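Local coordinates for pterin-4-alpha-carbinolamine dehydratase MoaB2 (Mycobacterium marinum, PDB 3RFQ), which probably acts in molybdenum cofactor biosynthesis as a molybdopterin-binding protein of the MogA/MoaB family, although it is named a pterin-4-alpha-carbinolamine dehydratase, at residues 72-75 with 76-79; 104-107 with 108-112. One frame throughout, in Å; residues are numbered along the deposited sequence.

Contacts 1 and 2 are the starts of two helices, 75-87 and 107-114, each entered from the loop after a parallel strand of the central mixed sheet, 63-71 and 92-96. Their centres lie about 8 Å apart. Contact 1 is at the surface and works with carboxylates, waters and a salt bridge; 104-107 with 108-112 is more deeply set, and hydroxyls add to its main-chain bonds. An aspartate side chain caps the helix of contact 1, whereas in contact 2 the Thr111 hydroxyl turns back on a carbonyl of its own helix. The two meet where Ser110 OG approaches Glu75 O, a probable hydrogen bond of 3.1 Å.

Contact 1: residues 72-75 with 76-79; sequences EADE and VDIR
A chi1 of 174° carries the Asp74 carboxylate over the first turn of helix 75-87, where OD2 accepts from Asp77 N at 3.0 Å through its anti lone pair. Asp77 turns its own CG beside its backbone N, which brings a second carboxylate alongside: Asp74 OD2 and Asp77 OD1 are 3.7 Å apart. Glu72 OE1 adds a third acid 4.0 Å from Asp77 OD2, the two carboxylates lying side by side with planes 69° apart. This closeness might raise the proton affinity of Glu72 and Asp77, while at Asp74 the bound N-H and the helix start would probably offset it. Water 1 bridges Asp77 OD2 to Glu72 N, and water 2 joins Asp74 OD1 to Val76 N. The bond from Asp77 N makes Asp74 the N-cap of the helix that follows strand 63-71, reached through an inverse gamma turn centred on Ala73, whose N is bonded to Asp40 OD1 on helix 40-43. The helical bonds start at once, Ile78 N to Asp74 O at 2.9 Å being nearly straight. Ile78 CG1 rests 3.1 Å from that same Asp74 O, and the side chain packs inward on Val106 and Ser110. One residue along, Glu75 and Arg79 run side by side in the same direction. Arg79 bends at chi3 to bring NH2 within 3.2 Å of Glu75 OE2, a salt bridge with the carboxylate and guanidinium planes 77° apart.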
loop_
_atom_site.group_PDB
_atom_site.type_symbol
_atom_site.label_atom_id
_atom_site.label_comp_id
_atom_site.label_asym_id
_atom_site.label_seq_id
_atom_site.Cartn_x
_atom_site.Cartn_y
_atom_site.Cartn_z
ATOM N N GLU C 72 21.551 -13.361 -24.448
ATOM C CA GLU C 72 22.595 -12.795 -23.615
ATOM C C GLU C 72 22.154 -11.429 -23.100
ATOM O O GLU C 72 21.264 -10.792 -23.685
ATOM C CB GLU C 72 23.878 -12.591 -24.418
ATOM C CG GLU C 72 24.598 -13.827 -24.844
ATOM C CD GLU C 72 25.833 -13.506 -25.656
ATOM O OE1 GLU C 72 25.905 -13.985 -26.791
ATOM O OE2 GLU C 72 26.729 -12.763 -25.176
ATOM N N ALA C 73 22.796 -10.982 -22.020
ATOM C CA ALA C 73 22.570 -9.646 -21.468
ATOM C C ALA C 73 23.282 -8.648 -22.370
ATOM O O ALA C 73 24.299 -8.043 -22.012
ATOM C CB ALA C 73 23.080 -9.571 -20.050
ATOM N N ASP C 74 22.746 -8.514 -23.571
ATOM C CA ASP C 74 23.332 -7.694 -24.609
ATOM C C ASP C 74 22.177 -6.929 -25.254
ATOM O O ASP C 74 21.148 -7.511 -25.613
ATOM C CB ASP C 74 24.039 -8.581 -25.633
ATOM C CG ASP C 74 24.542 -7.804 -26.825
ATOM O OD1 ASP C 74 25.664 -7.264 -26.737
ATOM O OD2 ASP C 74 23.808 -7.728 -27.842
ATOM N N GLU C 75 22.368 -5.619 -25.369
ATOM C CA GLU C 75 21.336 -4.678 -25.785
ATOM C C GLU C 75 20.772 -5.004 -27.163
ATOM O O GLU C 75 19.559 -4.992 -27.354
ATOM C CB GLU C 75 21.910 -3.256 -25.760
ATOM C CG GLU C 75 20.942 -2.202 -25.258
ATOM C CD GLU C 75 21.630 -0.859 -24.965
ATOM O OE1 GLU C 75 22.695 -0.849 -24.287
ATOM O OE2 GLU C 75 21.100 0.185 -25.420
ATOM N N VAL C 76 21.650 -5.309 -28.110
ATOM C CA VAL C 76 21.248 -5.664 -29.469
ATOM C C VAL C 76 20.471 -6.998 -29.497
ATOM O O VAL C 76 19.423 -7.113 -30.164
ATOM C CB VAL C 76 22.477 -5.672 -30.419
ATOM C CG1 VAL C 76 22.172 -6.368 -31.778
ATOM C CG2 VAL C 76 22.979 -4.238 -30.637
ATOM N N ASP C 77 20.961 -7.993 -28.754
ATOM C CA ASP C 77 20.305 -9.295 -28.761
ATOM C C ASP C 77 18.921 -9.212 -28.129
ATOM O O ASP C 77 17.956 -9.756 -28.690
ATOM C CB ASP C 77 21.175 -10.399 -28.145
ATOM C CG ASP C 77 22.425 -10.711 -29.003
ATOM O OD1 ASP C 77 22.481 -10.288 -30.188
ATOM O OD2 ASP C 77 23.363 -11.378 -28.495
ATOM N N ILE C 78 18.820 -8.501 -27.003
ATOM C CA ILE C 78 17.540 -8.314 -26.333
ATOM C C ILE C 78 16.580 -7.562 -27.247
ATOM O O ILE C 78 15.453 -7.992 -27.460
ATOM C CB ILE C 78 17.682 -7.582 -24.989
ATOM C CG1 ILE C 78 18.613 -8.349 -24.052
ATOM C CG2 ILE C 78 16.327 -7.421 -24.346
ATOM C CD1 ILE C 78 19.041 -7.538 -22.836
ATOM N N ARG C 79 17.051 -6.463 -27.825
ATOM C CA ARG C 79 16.249 -5.647 -28.733
ATOM C C ARG C 79 15.751 -6.433 -29.954
ATOM O O ARG C 79 14.580 -6.326 -30.351
ATOM C CB ARG C 79 17.077 -4.447 -29.161
ATOM C CG ARG C 79 16.333 -3.382 -29.912
ATOM C CD ARG C 79 17.298 -2.232 -30.213
ATOM N NE ARG C 79 17.500 -1.439 -28.993
ATOM C CZ ARG C 79 18.663 -0.889 -28.643
ATOM N NH1 ARG C 79 19.736 -1.069 -29.422
ATOM N NH2 ARG C 79 18.752 -0.187 -27.498
HETATM O O HOH W 1 22.058 -13.618 -27.565
HETATM O O HOH W 2 24.734 -4.574 -27.613
#

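Contact 2: residues 104-107 with 108-112; sequences RDVT and PESTR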
loop_
_atom_site.group_PDB
_atom_site.type_symbol
_atom_site.label_atom_id
_atom_site.label_comp_id
_atom_site.label_asym_id
_atom_site.label_seq_id
_atom_site.Cartn_x
_atom_site.Cartn_y
_atom_site.Cartn_z
ATOM N N ARG C 104 25.786 -4.981 -16.873
ATOM C CA ARG C 104 25.150 -5.908 -17.795
ATOM C C ARG C 104 23.646 -5.846 -17.716
ATOM O O ARG C 104 22.984 -6.552 -18.476
ATOM C CB ARG C 104 25.593 -7.363 -17.523
ATOM C CG ARG C 104 27.068 -7.677 -17.855
ATOM C CD ARG C 104 27.370 -7.652 -19.363
ATOM N NE ARG C 104 26.855 -8.822 -20.081
ATOM C CZ ARG C 104 27.210 -9.148 -21.331
ATOM N NH1 ARG C 104 28.079 -8.392 -22.000
ATOM N NH2 ARG C 104 26.699 -10.227 -21.916
ATOM N N ASP C 105 23.097 -5.043 -16.800
ATOM C CA ASP C 105 21.655 -5.030 -16.607
ATOM C C ASP C 105 21.013 -4.069 -17.601
ATOM O O ASP C 105 20.642 -2.927 -17.235
ATOM C CB ASP C 105 21.294 -4.652 -15.176
ATOM C CG ASP C 105 21.506 -5.799 -14.179
ATOM O OD1 ASP C 105 20.746 -6.797 -14.239
ATOM O OD2 ASP C 105 22.397 -5.667 -13.302
ATOM N N VAL C 106 20.905 -4.526 -18.854
ATOM C CA VAL C 106 20.546 -3.651 -19.978
ATOM C C VAL C 106 19.135 -3.852 -20.571
ATOM O O VAL C 106 18.784 -3.205 -21.560
ATOM C CB VAL C 106 21.609 -3.678 -21.114
ATOM C CG1 VAL C 106 22.934 -3.028 -20.648
ATOM C CG2 VAL C 106 21.844 -5.096 -21.613
ATOM N N THR C 107 18.335 -4.724 -19.957
ATOM C CA THR C 107 16.971 -4.992 -20.444
ATOM C C THR C 107 16.138 -3.699 -20.550
ATOM O O THR C 107 15.465 -3.483 -21.576
ATOM C CB THR C 107 16.248 -6.029 -19.575
ATOM O OG1 THR C 107 17.039 -7.224 -19.481
ATOM C CG2 THR C 107 14.858 -6.365 -20.105
ATOM N N PRO C 108 16.209 -2.818 -19.534
ATOM C CA PRO C 108 15.346 -1.612 -19.683
ATOM C C PRO C 108 15.761 -0.700 -20.835
ATOM O O PRO C 108 14.877 -0.188 -21.532
ATOM C CB PRO C 108 15.490 -0.886 -18.343
ATOM C CG PRO C 108 15.973 -1.985 -17.378
ATOM C CD PRO C 108 16.864 -2.863 -18.213
ATOM N N GLU C 109 17.070 -0.504 -21.026
ATOM C CA GLU C 109 17.601 0.315 -22.122
ATOM C C GLU C 109 17.226 -0.287 -23.481
ATOM O O GLU C 109 16.841 0.450 -24.396
ATOM C CB GLU C 109 19.138 0.504 -22.033
ATOM C CG GLU C 109 19.640 1.410 -20.905
ATOM C CD GLU C 109 19.097 0.985 -19.546
ATOM O OE1 GLU C 109 19.361 -0.165 -19.118
ATOM O OE2 GLU C 109 18.347 1.779 -18.938
ATOM N N SER C 110 17.362 -1.607 -23.612
ATOM C CA SER C 110 16.919 -2.322 -24.829
ATOM C C SER C 110 15.415 -2.163 -25.053
ATOM O O SER C 110 14.959 -1.950 -26.187
ATOM C CB SER C 110 17.234 -3.819 -24.748
ATOM O OG SER C 110 18.616 -4.065 -24.538
ATOM N N THR C 111 14.647 -2.279 -23.971
ATOM C CA THR C 111 13.189 -2.209 -24.063
ATOM C C THR C 111 12.699 -0.799 -24.429
ATOM O O THR C 111 11.837 -0.637 -25.291
ATOM C CB THR C 111 12.552 -2.732 -22.774
ATOM O OG1 THR C 111 12.987 -4.083 -22.592
ATOM C CG2 THR C 111 11.010 -2.677 -22.835
ATOM N N ARG C 112 13.270 0.219 -23.805
ATOM C CA ARG C 112 12.821 1.599 -24.031
ATOM C C ARG C 112 12.798 1.975 -25.513
ATOM O O ARG C 112 11.897 2.680 -25.956
ATOM C CB ARG C 112 13.732 2.589 -23.285
ATOM C CG ARG C 112 13.155 4.006 -23.155
ATOM C CD ARG C 112 14.022 4.863 -22.213
ATOM N NE ARG C 112 14.019 4.391 -20.815
ATOM C CZ ARG C 112 15.079 3.929 -20.143
ATOM N NH1 ARG C 112 16.279 3.855 -20.714
ATOM N NH2 ARG C 112 14.940 3.542 -18.884
#
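Thr111 OG1 donates to Thr107 O at 2.7 Å, and Thr111 N binds the same oxygen at 2.8 Å, so one carbonyl in the first turn of helix 107-114 takes two bonds from one residue. OG1, turned beside the backbone N (chi1 -59°), reaches the oxygen from 41° above the carbonyl plane. This helix follows strand 92-96 in the alpha/beta fold of the probable molybdopterin-binding domain. Ser110 N makes an almost straight bond to Val106 O, and Ser110 OG lies 3.1 Å from that carbonyl oxygen, but its proton is not settled, Glu75 O being the other acceptor. Glu109 folds back at chi2 (53°), placing OE1 3.8 Å from Val106 CA. Its OE2 is paired with Arg142, and Arg112 NH1 adds a long, weak salt bridge. Further out, Thr107 and Thr111 run side by side: Thr107 OG1 bonds Gly97 O in the loop after strand 92-96, and Thr111 OG1 bonds Asn155 ND2 on strand 151-156. The entering loop makes an inverse gamma turn at Asp105, whose OD2 is bonded to Thr102 OG1, while Arg104 NH2 forms a salt bridge with Asp40 OD1. At the far end of the segment, Pro108 O sits 4.3 Å above the centre of the Arg112 guanidinium plane.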